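Local structure of SnoaL-like domain-containing protein (Burkholderia xenovorans LB400, 3EN8) at residues A[8-13]-A[27-32]; A[95-98]-A[104-107]; A[69-72]-A[77-80]; A[13-18]-A[79-84]. The protein is of unknown function but belongs to the SnoaL-like family of the NTF2 superfamily and binds a calcium ion. All coordinates share one frame; numbering follows the deposited sequence.

Helix 3-20 lies across the concave side of the curved sheet and takes part in contact 1 (8-13 with 27-32) and contact 4 (13-18 with 79-84), which share A13; contact 4 shares T79 and E80 with contact 3. Contacts 2 and 3 are two hairpin pairings of that sheet, joined by the M96 N to W77 O bond of 2.7 Å; both touch the second subunit. From helix 3-20, L11 CD2 reaches M96 SE and L11 CD1 reaches W77 CE3, each at 3.4 Å. Contact 1 meets contact 2 where Y30 OH lies 2.5 Å from E106 OE1, a probable hydrogen bond. The calcium sits at the D32 end of contact 1, about 10 Å from the V104 side chain of contact 2.

Contact 1 (A[8-13]-A[27-32]); sequences REALNA and HDIYDD. With CA (calcium ion), chain B.
I29 sends CG1 out anti to its own backbone N (chi1 -155°) and stays extended beyond it (chi2 172°), which carries CD1 onto the helix. L11 turns CG away from its carbonyl carbon (chi1 -79°), so that CD2 swings round toward the same methyl although its CB points the other way. I29 CD1 thus ends 3.8 Å from L11 CD2 and 3.9 Å from A10 CB, and lies 3.8 Å from the backbone O of A10. The contact is a purely van der Waals one, with no hydrogen bond between the segments. I29 sits in a type I turn from H27 to Y30, and its CG2 lies over the centre of the Y30 ring, 3.8 Å above the plane. Beyond the turn, D32 grips the calcium ion with one carboxylate oxygen, OD2, at 2.2 Å; OD1 stays 3.3 Å from the calcium, so the carboxylate binds through a single atom. D33 OD2 and a water 2.3 Å from the calcium join it. L11 also packs on M96 and W77 of the sheet, the arrangement of an NTF2-like fold, where the N-terminal helix covers the concave side of a curved sheet.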
loop_
_atom_site.group_PDB
_atom_site.type_symbol
_atom_site.label_atom_id
_atom_site.label_comp_id
_atom_site.label_asym_id
_atom_site.label_seq_id
_atom_site.Cartn_x
_atom_site.Cartn_y
_atom_site.Cartn_z
ATOM N N ARG A 8 10.991 13.186 -4.596
ATOM C CA ARG A 8 9.865 13.094 -5.530
ATOM C C ARG A 8 10.341 13.167 -6.993
ATOM O O ARG A 8 9.882 12.417 -7.835
ATOM C CB ARG A 8 8.785 14.146 -5.209
ATOM C CG ARG A 8 7.504 14.017 -6.057
ATOM C CD ARG A 8 6.411 15.041 -5.634
ATOM N NE ARG A 8 5.873 14.814 -4.287
ATOM C CZ ARG A 8 4.808 14.055 -4.027
ATOM N NH1 ARG A 8 4.150 13.480 -5.009
ATOM N NH2 ARG A 8 4.378 13.903 -2.795
ATOM N N GLU A 9 11.290 14.046 -7.274
ATOM C CA GLU A 9 11.930 14.107 -8.604
ATOM C C GLU A 9 12.526 12.760 -9.018
ATOM O O GLU A 9 12.309 12.273 -10.143
ATOM C CB GLU A 9 13.024 15.179 -8.637
ATOM C CG GLU A 9 13.662 15.389 -10.022
ATOM C CD GLU A 9 14.774 16.419 -9.996
ATOM O OE1 GLU A 9 15.498 16.473 -8.992
ATOM O OE2 GLU A 9 14.922 17.185 -10.978
ATOM N N ALA A 10 13.226 12.134 -8.065
ATOM C CA ALA A 10 13.876 10.828 -8.275
ATOM C C ALA A 10 12.809 9.769 -8.541
ATOM O O ALA A 10 12.962 8.880 -9.403
ATOM C CB ALA A 10 14.722 10.446 -7.035
ATOM N N LEU A 11 11.719 9.866 -7.787
ATOM C CA LEU A 11 10.601 8.913 -7.941
ATOM C C LEU A 11 9.894 9.027 -9.276
ATOM O O LEU A 11 9.572 8.016 -9.908
ATOM C CB LEU A 11 9.576 9.051 -6.855
ATOM C CG LEU A 11 9.926 8.425 -5.538
ATOM C CD1 LEU A 11 8.893 8.878 -4.477
ATOM C CD2 LEU A 11 9.973 6.884 -5.712
ATOM N N ASN A 12 9.660 10.266 -9.710
ATOM C CA ASN A 12 9.048 10.515 -11.030
ATOM C C ASN A 12 9.892 9.846 -12.122
ATOM O O ASN A 12 9.384 9.240 -13.077
ATOM C CB ASN A 12 8.913 12.020 -11.305
ATOM C CG ASN A 12 7.827 12.675 -10.478
ATOM O OD1 ASN A 12 6.977 11.986 -9.928
ATOM N ND2 ASN A 12 7.889 14.009 -10.339
ATOM N N ALA A 13 11.201 9.958 -11.964
ATOM C CA ALA A 13 12.151 9.435 -12.981
ATOM C C ALA A 13 12.192 7.909 -12.937
ATOM O O ALA A 13 12.255 7.205 -13.980
ATOM C CB ALA A 13 13.556 10.043 -12.778
ATOM N N HIS A 27 16.679 1.403 -11.776
ATOM C CA HIS A 27 17.313 0.895 -10.560
ATOM C C HIS A 27 18.339 1.824 -9.985
ATOM O O HIS A 27 18.999 1.521 -9.009
ATOM C CB HIS A 27 17.781 -0.544 -10.748
ATOM C CG HIS A 27 16.632 -1.476 -10.922
ATOM N ND1 HIS A 27 16.023 -1.666 -12.143
ATOM C CD2 HIS A 27 15.912 -2.190 -10.027
ATOM C CE1 HIS A 27 15.003 -2.497 -11.996
ATOM N NE2 HIS A 27 14.907 -2.821 -10.724
ATOM N N ASP A 28 18.377 3.019 -10.550
ATOM C CA ASP A 28 19.326 4.043 -10.113
ATOM C C ASP A 28 19.024 4.499 -8.703
ATOM O O ASP A 28 19.899 4.907 -7.941
ATOM C CB ASP A 28 19.258 5.263 -11.024
ATOM C CG ASP A 28 20.204 6.350 -10.587
ATOM O OD1 ASP A 28 21.418 6.080 -10.637
ATOM O OD2 ASP A 28 19.745 7.446 -10.182
ATOM N N ILE A 29 17.749 4.419 -8.378
ATOM C CA ILE A 29 17.209 4.994 -7.121
ATOM C C ILE A 29 17.566 4.176 -5.878
ATOM O O ILE A 29 17.417 4.638 -4.753
ATOM C CB ILE A 29 15.660 5.216 -7.189
ATOM C CG1 ILE A 29 15.243 6.327 -6.218
ATOM C CG2 ILE A 29 14.884 3.877 -6.896
ATOM C CD1 ILE A 29 13.730 6.767 -6.350
ATOM N N TYR A 30 18.053 2.953 -6.077
ATOM C CA TYR A 30 18.265 2.023 -4.933
ATOM C C TYR A 30 19.649 2.087 -4.352
ATOM O O TYR A 30 20.642 2.212 -5.049
ATOM C CB TYR A 30 17.990 0.538 -5.282
ATOM C CG TYR A 30 16.595 0.307 -5.757
ATOM C CD1 TYR A 30 15.558 0.096 -4.851
ATOM C CD2 TYR A 30 16.297 0.303 -7.138
ATOM C CE1 TYR A 30 14.247 -0.079 -5.282
ATOM C CE2 TYR A 30 14.999 0.099 -7.582
ATOM C CZ TYR A 30 13.977 -0.100 -6.663
ATOM O OH TYR A 30 12.674 -0.265 -7.065
ATOM N N ASP A 31 19.708 1.964 -3.041
ATOM C CA ASP A 31 20.974 1.570 -2.427
ATOM C C ASP A 31 21.411 0.231 -2.997
ATOM O O ASP A 31 20.592 -0.593 -3.351
ATOM C CB ASP A 31 20.817 1.419 -0.923
ATOM C CG ASP A 31 22.127 1.165 -0.231
ATOM O OD1 ASP A 31 22.853 2.143 0.011
ATOM O OD2 ASP A 31 22.427 0.001 0.095
ATOM N N ASP A 32 22.715 -0.005 -2.990
ATOM C CA ASP A 32 23.248 -1.278 -3.493
ATOM C C ASP A 32 22.668 -2.488 -2.779
ATOM O O ASP A 32 22.426 -3.537 -3.387
ATOM C CB ASP A 32 24.778 -1.302 -3.455
ATOM C CG ASP A 32 25.342 -1.417 -2.042
ATOM O OD1 ASP A 32 24.734 -0.834 -1.110
ATOM O OD2 ASP A 32 26.409 -2.093 -1.859
HETATM CA CA CA B . 27.110 -2.878 0.034
HETATM O O HOH W 1 27.141 -5.179 -0.405
#

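Contact 2 (A[95-98]-A[104-107]); sequences IMEF and VHET
E97 and H105 face each other as a hydrogen-bonded antiparallel pair, E97 N giving a straight 2.8 Å bond to H105 O. Two residues along, beyond the non-hydrogen-bonded pair M96 and E106, I95 N binds T107 O at 2.8 Å, and T107 N returns a bond to I95 O. E97 O receives two donors, V104 N at 2.7 Å and, weakly, H105 N: a classic beta bulge, in which V104 and H105 both oppose E97. The side chains of E97 and H105 run alongside each other, carboxylate and imidazole planes 36° apart. OE2 approaches ND1 obliquely without bonding to it; instead one water bridges E97 OE1 (2.7 Å) and H105 ND1 (2.8 Å), lying in the ring plane at its edge. A second water joins E97 OE2, I95 O and T107 OG1. E97 OE2 also forms a salt bridge with R69 of the second subunit, while H105 NE2 bonds to D37. On the other face, selenomethionine M96 extends beside E106 (chi2 167°) and brings CE to 3.4 Å from E106 OE2. The strand pair therefore separates two polar settings: the E97 and H105 face meets the partner subunit through a salt bridge and packing, its waters tying side chains within the chain, whereas the buried E106 carboxylate is held by R55, Y30 and S94.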
loop_
_atom_site.group_PDB
_atom_site.type_symbol
_atom_site.label_atom_id
_atom_site.label_comp_id
_atom_site.label_asym_id
_atom_site.label_seq_id
_atom_site.Cartn_x
_atom_site.Cartn_y
_atom_site.Cartn_z
ATOM N N ILE A 95 5.809 0.796 -1.478
ATOM C CA ILE A 95 6.158 1.505 -0.245
ATOM C C ILE A 95 7.665 1.572 -0.189
ATOM O O ILE A 95 8.323 0.520 -0.156
ATOM C CB ILE A 95 5.620 0.778 1.022
ATOM C CG1 ILE A 95 4.146 0.476 0.945
ATOM C CG2 ILE A 95 6.022 1.565 2.288
ATOM C CD1 ILE A 95 3.743 -0.689 1.878
HETATM N N MSE A 96 8.233 2.778 -0.197
HETATM C CA MSE A 96 9.696 2.904 -0.217
HETATM C C MSE A 96 10.231 3.660 0.972
HETATM O O MSE A 96 9.748 4.720 1.333
HETATM C CB MSE A 96 10.210 3.565 -1.496
HETATM C CG MSE A 96 10.083 2.679 -2.750
HETATM SE SE MSE A 96 10.375 3.786 -4.313
HETATM C CE MSE A 96 10.493 2.365 -5.603
ATOM N N GLU A 97 11.265 3.074 1.542
ATOM C CA GLU A 97 12.039 3.725 2.623
ATOM C C GLU A 97 13.399 4.123 2.109
ATOM O O GLU A 97 14.172 3.307 1.569
ATOM C CB GLU A 97 12.188 2.771 3.773
ATOM C CG GLU A 97 10.897 2.263 4.308
ATOM C CD GLU A 97 11.081 0.974 5.054
ATOM O OE1 GLU A 97 11.777 0.980 6.084
ATOM O OE2 GLU A 97 10.542 -0.043 4.592
ATOM N N PHE A 98 13.670 5.406 2.312
ATOM C CA PHE A 98 14.867 6.085 1.882
ATOM C C PHE A 98 15.840 6.343 3.032
ATOM O O PHE A 98 15.473 6.549 4.198
ATOM C CB PHE A 98 14.529 7.468 1.224
ATOM C CG PHE A 98 13.959 7.378 -0.182
ATOM C CD1 PHE A 98 12.654 6.968 -0.402
ATOM C CD2 PHE A 98 14.737 7.705 -1.272
ATOM C CE1 PHE A 98 12.156 6.881 -1.665
ATOM C CE2 PHE A 98 14.236 7.602 -2.568
ATOM C CZ PHE A 98 12.933 7.213 -2.753
ATOM N N VAL A 104 16.276 1.967 0.529
ATOM C CA VAL A 104 16.931 0.842 1.190
ATOM C C VAL A 104 15.997 -0.346 1.359
ATOM O O VAL A 104 16.441 -1.484 1.568
ATOM C CB VAL A 104 17.544 1.243 2.547
ATOM C CG1 VAL A 104 18.632 2.332 2.349
ATOM C CG2 VAL A 104 16.453 1.683 3.593
ATOM N N HIS A 105 14.705 -0.050 1.330
ATOM C CA HIS A 105 13.657 -1.079 1.476
ATOM C C HIS A 105 12.394 -0.681 0.697
ATOM O O HIS A 105 11.824 0.384 0.877
ATOM C CB HIS A 105 13.357 -1.307 2.964
ATOM C CG HIS A 105 12.509 -2.522 3.270
ATOM N ND1 HIS A 105 12.293 -2.947 4.565
ATOM C CD2 HIS A 105 11.834 -3.389 2.475
ATOM C CE1 HIS A 105 11.535 -4.036 4.555
ATOM N NE2 HIS A 105 11.225 -4.316 3.299
ATOM N N GLU A 106 12.009 -1.546 -0.215
ATOM C CA GLU A 106 10.772 -1.385 -0.971
ATOM C C GLU A 106 9.894 -2.554 -0.618
ATOM O O GLU A 106 10.387 -3.650 -0.476
ATOM C CB GLU A 106 11.060 -1.403 -2.476
ATOM C CG GLU A 106 9.798 -1.286 -3.337
ATOM C CD GLU A 106 10.092 -1.115 -4.830
ATOM O OE1 GLU A 106 11.245 -1.366 -5.295
ATOM O OE2 GLU A 106 9.126 -0.733 -5.539
ATOM N N THR A 107 8.604 -2.295 -0.461
ATOM C CA THR A 107 7.600 -3.357 -0.317
ATOM C C THR A 107 6.528 -3.117 -1.363
ATOM O O THR A 107 5.925 -2.028 -1.428
ATOM C CB THR A 107 6.943 -3.282 1.056
ATOM O OG1 THR A 107 7.946 -3.146 2.055
ATOM C CG2 THR A 107 6.074 -4.543 1.334
HETATM O O HOH W 2 9.012 -0.704 2.467
HETATM O O HOH W 3 13.208 -1.231 6.566
#

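Contact 3 (A[69-72]-A[77-80]); sequences RIQG and WITE
R69 to G72 and W77 to E80 run antiparallel, their axes 4.8 Å apart at 170°, as the two arms of a beta hairpin at one border of the chain's curved NTF2-like sheet. R69 pairs with E80 and Q71 with I78, each through two backbone bonds; the straightest, Q71 N to I78 O, spans 3.0 Å. I70 opposite T79, between them, and G72 opposite W77, beyond Q71, are non-hydrogen-bonded pairs. The R69 and E80 side chains rise together on one face. R69 is extended from CG to NE, with CG anti to the backbone N (chi1 -174°), and its NH1 stays 4.9 Å from E80 OE2, so no direct salt bridge forms. A water fills the link, accepting from R69 NH1 at 3.0 Å and giving a proton to E80 OE2 at 2.6 Å. Both groups have stronger partners in the second subunit: R69 turns to its E97, and E80 OE1 makes a hydrogen bond with its Y109, while I78 packs on its counterpart. This face is therefore part of the dimer interface. On the other face, toward helix 3-20, I70 lies beside T79 and points the same way, its CG1 3.6 Å from T79 OG1. I70 CG2 comes to the edge of the W77 indole, nearly in its plane. The indole folds back across the hairpin and lies flat on glycine, with G72 CA over the six-membered ring in a CH-pi contact, 3.4 Å from its centroid and 12° off the normal.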
loop_
_atom_site.group_PDB
_atom_site.type_symbol
_atom_site.label_atom_id
_atom_site.label_comp_id
_atom_site.label_asym_id
_atom_site.label_seq_id
_atom_site.Cartn_x
_atom_site.Cartn_y
_atom_site.Cartn_z
ATOM N N ARG A 69 -1.004 8.004 -7.859
ATOM C CA ARG A 69 -0.661 8.975 -6.795
ATOM C C ARG A 69 0.660 8.649 -6.125
ATOM O O ARG A 69 0.973 7.492 -5.870
ATOM C CB ARG A 69 -1.744 8.986 -5.721
ATOM C CG ARG A 69 -1.543 10.063 -4.671
ATOM C CD ARG A 69 -2.691 10.124 -3.702
ATOM N NE ARG A 69 -2.538 11.316 -2.854
ATOM C CZ ARG A 69 -3.203 11.492 -1.724
ATOM N NH1 ARG A 69 -4.029 10.548 -1.294
ATOM N NH2 ARG A 69 -3.023 12.580 -1.014
ATOM N N ILE A 70 1.411 9.711 -5.801
ATOM C CA ILE A 70 2.617 9.582 -4.983
ATOM C C ILE A 70 2.488 10.493 -3.766
ATOM O O ILE A 70 2.174 11.650 -3.880
ATOM C CB ILE A 70 3.914 9.959 -5.754
ATOM C CG1 ILE A 70 4.125 9.070 -6.971
ATOM C CG2 ILE A 70 5.171 9.900 -4.830
ATOM C CD1 ILE A 70 5.020 9.708 -8.092
ATOM N N GLN A 71 2.666 9.879 -2.613
ATOM C CA GLN A 71 2.683 10.590 -1.310
ATOM C C GLN A 71 3.986 10.320 -0.620
ATOM O O GLN A 71 4.575 9.259 -0.764
ATOM C CB GLN A 71 1.554 10.096 -0.392
ATOM C CG GLN A 71 0.155 10.339 -0.905
ATOM C CD GLN A 71 -0.851 9.885 0.096
ATOM O OE1 GLN A 71 -1.097 10.578 1.089
ATOM N NE2 GLN A 71 -1.381 8.707 -0.096
ATOM N N GLY A 72 4.446 11.301 0.139
ATOM C CA GLY A 72 5.668 11.098 0.862
ATOM C C GLY A 72 5.858 12.146 1.909
ATOM O O GLY A 72 5.411 13.288 1.790
ATOM N N TRP A 77 7.853 6.925 1.521
ATOM C CA TRP A 77 7.230 7.209 0.234
ATOM C C TRP A 77 6.316 6.064 -0.198
ATOM O O TRP A 77 6.592 4.889 0.004
ATOM C CB TRP A 77 8.306 7.529 -0.809
ATOM C CG TRP A 77 8.932 8.855 -0.421
ATOM C CD1 TRP A 77 9.870 9.060 0.535
ATOM C CD2 TRP A 77 8.543 10.142 -0.892
ATOM N NE1 TRP A 77 10.103 10.415 0.702
ATOM C CE2 TRP A 77 9.278 11.096 -0.160
ATOM C CE3 TRP A 77 7.626 10.591 -1.859
ATOM C CZ2 TRP A 77 9.153 12.449 -0.401
ATOM C CZ3 TRP A 77 7.488 11.906 -2.058
ATOM C CH2 TRP A 77 8.246 12.839 -1.327
ATOM N N ILE A 78 5.195 6.451 -0.770
ATOM C CA ILE A 78 4.263 5.466 -1.281
ATOM C C ILE A 78 3.619 5.862 -2.596
ATOM O O ILE A 78 3.011 6.917 -2.753
ATOM C CB ILE A 78 3.221 5.048 -0.225
ATOM C CG1 ILE A 78 2.428 3.856 -0.760
ATOM C CG2 ILE A 78 2.313 6.218 0.220
ATOM C CD1 ILE A 78 1.515 3.241 0.288
ATOM N N THR A 79 3.796 4.960 -3.534
ATOM C CA THR A 79 3.347 5.158 -4.908
ATOM C C THR A 79 2.261 4.141 -5.188
ATOM O O THR A 79 2.423 2.934 -4.973
ATOM C CB THR A 79 4.491 5.037 -5.962
ATOM O OG1 THR A 79 5.529 5.971 -5.703
ATOM C CG2 THR A 79 3.922 5.241 -7.391
ATOM N N GLU A 80 1.148 4.682 -5.652
ATOM C CA GLU A 80 0.028 3.917 -6.142
ATOM C C GLU A 80 0.037 4.024 -7.642
ATOM O O GLU A 80 0.096 5.119 -8.204
ATOM C CB GLU A 80 -1.298 4.476 -5.593
ATOM C CG GLU A 80 -1.495 4.383 -4.057
ATOM C CD GLU A 80 -2.669 5.188 -3.635
ATOM O OE1 GLU A 80 -3.787 4.785 -4.017
ATOM O OE2 GLU A 80 -2.468 6.226 -2.947
HETATM O O HOH W 4 -4.441 7.701 -1.984
#

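Contact 4 (A[13-18]-A[79-84]); sequences AHWQAS and TEYSIS
W15 gives the one polar contact between helix and strand: NE1 donates to T79 OG1 at 3.0 Å, a weak bond bent to 130° at the hydrogen, because the hydroxyl approaches the indole obliquely. The same threonine also packs, setting its CG2 over the rim of the indole face, 3.3 Å from W15 NE1. The two side chains slide past each other in opposite directions, so hydroxyl and methyl both bear on the NE1 and CE2 region. From the helix itself, H14 lays CD2 against the opposite face of the indole, which is thus held between helix and strand. Such a large residue of the N-terminal helix plugged into the concave sheet fits the NTF2-like fold, a cone-shaped alpha+beta fold in which a bent sheet wraps around the N-terminal helix; F65 and S94 of the neighbouring strands also touch the indole. The aromatic contact lies at the other end of W15. Y81 holds its ring in the confined position between backbone N and carbonyl carbon (chi1 63°), and its side chain crosses that of W15 at about a right angle. The planes are tilted by 38°, with the centroid of the W15 six-membered ring 4.4 Å from that of Y81, an oblique pairing. W15 CZ3 sits over the tyrosine face, 3.6 Å from Y81 CZ, and W15 CH2 is 3.6 Å from Y81 CE1. The phenol OH is hydrogen-bonded to Q108 NE2.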
loop_
_atom_site.group_PDB
_atom_site.type_symbol
_atom_site.label_atom_id
_atom_site.label_comp_id
_atom_site.label_asym_id
_atom_site.label_seq_id
_atom_site.Cartn_x
_atom_site.Cartn_y
_atom_site.Cartn_z
ATOM N N ALA A 13 11.201 9.958 -11.964
ATOM C CA ALA A 13 12.151 9.435 -12.981
ATOM C C ALA A 13 12.192 7.909 -12.937
ATOM O O ALA A 13 12.255 7.205 -13.980
ATOM C CB ALA A 13 13.556 10.043 -12.778
ATOM N N HIS A 14 12.106 7.416 -11.716
ATOM C CA HIS A 14 12.030 5.969 -11.438
ATOM C C HIS A 14 10.879 5.360 -12.174
ATOM O O HIS A 14 10.991 4.301 -12.799
ATOM C CB HIS A 14 11.857 5.701 -9.934
ATOM C CG HIS A 14 11.666 4.242 -9.591
ATOM N ND1 HIS A 14 12.690 3.316 -9.665
ATOM C CD2 HIS A 14 10.571 3.555 -9.196
ATOM C CE1 HIS A 14 12.233 2.132 -9.288
ATOM N NE2 HIS A 14 10.941 2.250 -9.019
ATOM N N TRP A 15 9.724 6.018 -12.075
ATOM C CA TRP A 15 8.509 5.426 -12.626
ATOM C C TRP A 15 8.483 5.588 -14.137
ATOM O O TRP A 15 7.974 4.735 -14.861
ATOM C CB TRP A 15 7.234 6.016 -12.009
ATOM C CG TRP A 15 7.152 5.682 -10.541
ATOM C CD1 TRP A 15 7.045 6.561 -9.540
ATOM C CD2 TRP A 15 7.245 4.371 -9.938
ATOM N NE1 TRP A 15 7.052 5.897 -8.311
ATOM C CE2 TRP A 15 7.163 4.552 -8.540
ATOM C CE3 TRP A 15 7.384 3.060 -10.445
ATOM C CZ2 TRP A 15 7.241 3.488 -7.644
ATOM C CZ3 TRP A 15 7.427 2.024 -9.564
ATOM C CH2 TRP A 15 7.384 2.246 -8.173
ATOM N N GLN A 16 9.048 6.690 -14.605
ATOM C CA GLN A 16 9.190 6.888 -16.048
ATOM C C GLN A 16 10.049 5.799 -16.640
ATOM O O GLN A 16 9.805 5.293 -17.756
ATOM C CB GLN A 16 9.815 8.255 -16.367
ATOM C CG GLN A 16 8.864 9.423 -16.152
ATOM C CD GLN A 16 7.747 9.486 -17.196
ATOM O OE1 GLN A 16 7.751 8.748 -18.186
ATOM N NE2 GLN A 16 6.800 10.400 -16.990
ATOM N N ALA A 17 11.083 5.465 -15.898
ATOM C CA ALA A 17 12.033 4.424 -16.333
ATOM C C ALA A 17 11.345 3.082 -16.393
ATOM O O ALA A 17 11.553 2.269 -17.338
ATOM C CB ALA A 17 13.242 4.366 -15.439
ATOM N N SER A 18 10.489 2.859 -15.409
ATOM C CA SER A 18 9.750 1.600 -15.320
ATOM C C SER A 18 8.775 1.449 -16.500
ATOM O O SER A 18 8.643 0.372 -17.091
ATOM C CB SER A 18 9.036 1.517 -13.964
ATOM O OG SER A 18 8.331 0.310 -13.816
ATOM N N THR A 79 3.796 4.960 -3.534
ATOM C CA THR A 79 3.347 5.158 -4.908
ATOM C C THR A 79 2.261 4.141 -5.188
ATOM O O THR A 79 2.423 2.934 -4.973
ATOM C CB THR A 79 4.491 5.037 -5.962
ATOM O OG1 THR A 79 5.529 5.971 -5.703
ATOM C CG2 THR A 79 3.922 5.241 -7.391
ATOM N N GLU A 80 1.148 4.682 -5.652
ATOM C CA GLU A 80 0.028 3.917 -6.142
ATOM C C GLU A 80 0.037 4.024 -7.642
ATOM O O GLU A 80 0.096 5.119 -8.204
ATOM C CB GLU A 80 -1.298 4.476 -5.593
ATOM C CG GLU A 80 -1.495 4.383 -4.057
ATOM C CD GLU A 80 -2.669 5.188 -3.635
ATOM O OE1 GLU A 80 -3.787 4.785 -4.017
ATOM O OE2 GLU A 80 -2.468 6.226 -2.947
ATOM N N TYR A 81 -0.018 2.895 -8.297
ATOM C CA TYR A 81 0.137 2.907 -9.776
ATOM C C TYR A 81 -0.454 1.669 -10.327
ATOM O O TYR A 81 -0.705 0.746 -9.608
ATOM C CB TYR A 81 1.597 3.050 -10.220
ATOM C CG TYR A 81 2.607 1.952 -9.840
ATOM C CD1 TYR A 81 3.125 1.852 -8.534
ATOM C CD2 TYR A 81 3.075 1.061 -10.775
ATOM C CE1 TYR A 81 4.039 0.887 -8.206
ATOM C CE2 TYR A 81 4.023 0.082 -10.456
ATOM C CZ TYR A 81 4.509 -0.005 -9.145
ATOM O OH TYR A 81 5.455 -0.998 -8.836
ATOM N N SER A 82 -0.687 1.696 -11.633
ATOM C CA SER A 82 -1.211 0.540 -12.363
ATOM C C SER A 82 -0.157 0.044 -13.367
ATOM O O SER A 82 0.587 0.819 -14.009
ATOM C CB SER A 82 -2.511 0.904 -13.098
ATOM O OG SER A 82 -3.540 1.189 -12.174
ATOM N N ILE A 83 -0.049 -1.268 -13.426
ATOM C CA ILE A 83 0.758 -1.939 -14.432
ATOM C C ILE A 83 -0.119 -2.950 -15.176
ATOM O O ILE A 83 -1.046 -3.513 -14.601
ATOM C CB ILE A 83 1.965 -2.656 -13.789
ATOM C CG1 ILE A 83 1.546 -3.804 -12.889
ATOM C CG2 ILE A 83 2.799 -1.669 -12.981
ATOM C CD1 ILE A 83 2.715 -4.555 -12.278
ATOM N N SER A 84 0.134 -3.185 -16.445
ATOM C CA SER A 84 -0.707 -4.134 -17.141
ATOM C C SER A 84 0.073 -4.908 -18.190
ATOM O O SER A 84 0.973 -4.385 -18.833
ATOM C CB SER A 84 -1.901 -3.395 -17.768
ATOM O OG SER A 84 -2.749 -4.237 -18.502
#